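Local coordinates for protein F1 (Vaccinia virus ankara, PDB 4D2M) that blocks apoptosis in the infected cell, probably by capturing the BH3 segment of pro-apoptotic proteins such as Bim, which is bound here, at residues Tyr119-Asn122 with Asn123-Thr127; Asp109-Thr113 with Lys114-Val118. The protein carries 1 engineered substitution. One frame throughout, in Å; residues are numbered along the deposited sequence.

In the fold
Contacts 1 and 2 are both local, and they lie in series along the chain. Contact 2 comes first, where helix 101-111 ends and a short loop leads to helix 118-131. Contact 1 is the opening turns of helix 118-131. Contact 2 is mostly at the surface; its chemistry is a loop phenylalanine against helical backbone, with hydroxyls on carbonyls. Contact 1 is largely buried and adds an aromatic-aliphatic pair and an asparagine pair to the helical bonds. The two meet where Phe-116 CZ packs on Phe-121 CB at 3.8 Å. Both reach the bound peptide, and contact 1 also packs against a second subunit.

Contact 1. Residues Tyr119-Asn122 with Asn123-Thr127; sequences YDFN and NEVNT. Engineered in segment 119-122: Phe-121 (natural residue Ile).
Phe-121, an engineered residue where the natural sequence has Ile, lays one ring face against Val-125, one turn further along helix 118-131. Val-125 CG2 lies over the ring as a CH-pi contact, 3.6 Å from the centroid of the Phe-121 ring and shifted toward the rim. Its closest ring atoms are CE2 and CZ, with Phe-121 CZ 3.5 Å from Val-125 CG2. With CG opposite the backbone N (chi1 179°), the side chain of Phe-121 runs along the helix toward Val-125. The backbone beneath the pair is a regular helical bond, Val-125 N to Phe-121 O at 2.9 Å.

Another side of the helix is polar. Asn-122 ND2 gives a weak bond to Asn-123 OD1 at 3.3 Å, and the two amide planes are 68° apart. Each amide has a stronger partner elsewhere: Asn-122 OD1 bonds Thr-168, Asn-123 OD1 accepts from Asn-122 of the second subunit, and Asn-126 bonds its own counterpart there. At the end of the segment, Asn-123 O takes two donors from opposite faces of its plane. They are Thr-127 N and Thr-127 OG1, the hydroxyl at 3.0 Å from Asn-123 O.

Asp-120 forms a salt bridge to Arg-55 of the third subunit. The helix therefore divides its work: Phe-121 and Val-125 face helix 135-150, Phe-121 and Glu-124 also reach the Bim BH3 segment, consistent with the groove of a Bcl-2-like helical bundle, and buried asparagine amides are satisfied largely across the subunit interface.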
# COMPACT_ATOMS: atom_id res chain seq x y z
N TYR A 119 -6.81 10.14 -5.84
CA TYR A 119 -5.67 10.99 -6.17
C TYR A 119 -6.14 12.34 -6.72
O TYR A 119 -5.76 13.39 -6.21
CB TYR A 119 -4.75 10.32 -7.20
CG TYR A 119 -4.29 8.93 -6.82
CD1 TYR A 119 -3.34 8.74 -5.82
CD2 TYR A 119 -4.79 7.81 -7.47
CE1 TYR A 119 -2.91 7.47 -5.48
CE2 TYR A 119 -4.36 6.54 -7.14
CZ TYR A 119 -3.42 6.37 -6.15
OH TYR A 119 -2.99 5.11 -5.81
N ASP A 120 -6.96 12.29 -7.76
CA ASP A 120 -7.48 13.50 -8.39
C ASP A 120 -8.39 14.28 -7.44
O ASP A 120 -8.37 15.51 -7.44
CB ASP A 120 -8.24 13.17 -9.67
CG ASP A 120 -7.32 12.78 -10.82
OD1 ASP A 120 -6.20 13.33 -10.90
OD2 ASP A 120 -7.72 11.93 -11.64
N PHE A 121 -9.19 13.58 -6.65
CA PHE A 121 -10.08 14.25 -5.72
C PHE A 121 -9.27 15.01 -4.67
O PHE A 121 -9.61 16.14 -4.33
CB PHE A 121 -11.03 13.27 -5.03
CG PHE A 121 -11.96 13.93 -4.04
CD1 PHE A 121 -12.93 14.81 -4.47
CD2 PHE A 121 -11.84 13.68 -2.68
CE1 PHE A 121 -13.78 15.43 -3.57
CE2 PHE A 121 -12.69 14.30 -1.77
CZ PHE A 121 -13.65 15.17 -2.22
N ASN A 122 -8.21 14.39 -4.18
CA ASN A 122 -7.32 15.04 -3.22
C ASN A 122 -6.82 16.38 -3.74
O ASN A 122 -6.82 17.38 -3.02
CB ASN A 122 -6.12 14.14 -2.91
CG ASN A 122 -5.10 14.83 -2.02
OD1 ASN A 122 -5.25 14.86 -0.80
ND2 ASN A 122 -4.07 15.40 -2.63
N ASN A 123 -6.42 16.40 -5.01
CA ASN A 123 -5.88 17.60 -5.63
C ASN A 123 -6.93 18.70 -5.80
O ASN A 123 -6.63 19.88 -5.64
CB ASN A 123 -5.26 17.26 -6.99
CG ASN A 123 -4.04 16.35 -6.86
OD1 ASN A 123 -3.47 16.21 -5.78
ND2 ASN A 123 -3.63 15.74 -7.97
N GLU A 124 -8.16 18.30 -6.11
CA GLU A 124 -9.25 19.26 -6.23
C GLU A 124 -9.61 19.84 -4.86
O GLU A 124 -9.91 21.03 -4.75
CB GLU A 124 -10.48 18.61 -6.86
CG GLU A 124 -10.27 18.10 -8.28
CD GLU A 124 -9.80 19.18 -9.24
OE1 GLU A 124 -10.11 20.37 -9.00
OE2 GLU A 124 -9.13 18.84 -10.24
N VAL A 125 -9.60 19.00 -3.84
CA VAL A 125 -9.83 19.45 -2.47
C VAL A 125 -8.75 20.46 -2.09
O VAL A 125 -9.04 21.51 -1.53
CB VAL A 125 -9.84 18.26 -1.48
CG1 VAL A 125 -9.81 18.73 -0.02
CG2 VAL A 125 -11.07 17.41 -1.71
N ASN A 126 -7.50 20.12 -2.39
CA ASN A 126 -6.38 21.01 -2.10
C ASN A 126 -6.60 22.37 -2.77
O ASN A 126 -6.37 23.41 -2.16
CB ASN A 126 -5.06 20.39 -2.56
CG ASN A 126 -3.86 21.25 -2.23
OD1 ASN A 126 -3.46 21.36 -1.07
ND2 ASN A 126 -3.27 21.87 -3.25
N THR A 127 -7.06 22.33 -4.02
CA THR A 127 -7.31 23.55 -4.79
C THR A 127 -8.39 24.42 -4.14
O THR A 127 -8.22 25.63 -4.01
CB THR A 127 -7.72 23.21 -6.24
OG1 THR A 127 -6.63 22.56 -6.91
CG2 THR A 127 -8.10 24.47 -7.02

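Contact 2. Residues Asp109-Thr113 with Lys114-Val118; sequences DMAST and KSFTV
Phe-116 folds back over the end of helix 101-111 and meets Ala-111 along its whole length. Its CB lies 3.3 Å from Ala-111 O and also faces Thr-113 O. With chi1 at 176°, CG points away from the backbone N and the ring is carried back over Ala-111. CG and CD1 lie close to the same oxygen, just beyond the ring's rim, CD1 3.2 Å from Ala-111 O. On the other side of the ring CD2 meets Ala-111 CA. Further out, CE1, CE2 and CZ reach the methyl group, CZ lying 4.0 Å from Ala-111 CB. Ala-111 CA makes a CH-pi contact over one face, 3.9 Å from the centroid of the Phe-116 ring.

A type I turn from Thr-113 to Phe-116 reverses the chain, closed by a weak bond from Phe-116 N to Thr-113 O. Thr-113 OG1 bonds Met-110 O from above the carbonyl plane, and Ser-112 OG bonds Asp-109 O. Thr-117 OG1 caps helix 118-131 at Asp-120 N.

Ala-111 and Phe-116 also pack on the Bim BH3 segment, so a ring on the backbone and methyl of Ala-111 probably lines the BH3-binding groove, while hydroxyls serve the C-terminal end of helix 101-111 and the N-terminal end of helix 118-131.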
# COMPACT_ATOMS: atom_id res chain seq x y z
N ASP A 109 -22.47 8.61 -4.58
CA ASP A 109 -22.89 8.02 -5.85
C ASP A 109 -22.03 8.55 -6.99
O ASP A 109 -21.75 7.84 -7.95
CB ASP A 109 -24.37 8.31 -6.12
CG ASP A 109 -25.29 7.63 -5.11
OD1 ASP A 109 -24.88 6.63 -4.50
OD2 ASP A 109 -26.43 8.11 -4.95
N MET A 110 -21.63 9.81 -6.89
CA MET A 110 -20.73 10.41 -7.87
C MET A 110 -19.32 9.85 -7.73
O MET A 110 -18.61 9.69 -8.72
CB MET A 110 -20.70 11.93 -7.73
CG MET A 110 -21.98 12.62 -8.15
SD MET A 110 -21.84 14.41 -8.19
CE MET A 110 -21.67 14.74 -6.43
N ALA A 111 -18.93 9.55 -6.49
CA ALA A 111 -17.59 9.04 -6.21
C ALA A 111 -17.45 7.58 -6.63
O ALA A 111 -16.34 7.12 -6.90
CB ALA A 111 -17.27 9.20 -4.74
N SER A 112 -18.56 6.86 -6.68
CA SER A 112 -18.54 5.46 -7.08
C SER A 112 -18.43 5.34 -8.60
O SER A 112 -18.37 4.24 -9.14
CB SER A 112 -19.80 4.74 -6.58
OG SER A 112 -20.96 5.30 -7.17
N THR A 113 -18.40 6.49 -9.28
CA THR A 113 -18.19 6.55 -10.72
C THR A 113 -16.87 5.89 -11.11
O THR A 113 -15.92 5.86 -10.33
CB THR A 113 -18.20 8.03 -11.20
OG1 THR A 113 -19.51 8.57 -11.05
CG2 THR A 113 -17.78 8.15 -12.66
N LYS A 114 -16.83 5.34 -12.32
CA LYS A 114 -15.64 4.66 -12.82
C LYS A 114 -14.42 5.58 -12.85
O LYS A 114 -13.35 5.22 -12.37
CB LYS A 114 -15.91 4.11 -14.23
CG LYS A 114 -14.85 3.15 -14.74
CD LYS A 114 -15.10 2.78 -16.20
CE LYS A 114 -14.12 1.71 -16.69
NZ LYS A 114 -12.70 2.13 -16.54
N SER A 115 -14.60 6.77 -13.42
CA SER A 115 -13.50 7.71 -13.63
C SER A 115 -13.10 8.50 -12.38
O SER A 115 -12.24 9.38 -12.45
CB SER A 115 -13.88 8.69 -14.74
OG SER A 115 -15.06 9.41 -14.41
N PHE A 116 -13.71 8.20 -11.23
CA PHE A 116 -13.35 8.87 -9.98
C PHE A 116 -12.10 8.24 -9.38
O PHE A 116 -11.99 7.02 -9.31
CB PHE A 116 -14.50 8.81 -8.98
CG PHE A 116 -14.16 9.40 -7.63
CD1 PHE A 116 -13.58 8.62 -6.64
CD2 PHE A 116 -14.43 10.73 -7.35
CE1 PHE A 116 -13.27 9.16 -5.40
CE2 PHE A 116 -14.13 11.27 -6.11
CZ PHE A 116 -13.55 10.48 -5.14
N THR A 117 -11.17 9.08 -8.94
CA THR A 117 -9.97 8.62 -8.26
C THR A 117 -9.68 9.48 -7.04
O THR A 117 -9.84 10.70 -7.09
CB THR A 117 -8.74 8.63 -9.19
OG1 THR A 117 -8.33 9.99 -9.42
CG2 THR A 117 -9.06 7.97 -10.52
N VAL A 118 -9.24 8.85 -5.96
CA VAL A 118 -8.90 9.57 -4.74
C VAL A 118 -7.76 10.55 -5.00
O VAL A 118 -7.74 11.65 -4.45
CB VAL A 118 -8.52 8.60 -3.60
CG1 VAL A 118 -8.04 9.36 -2.37
CG2 VAL A 118 -9.71 7.72 -3.24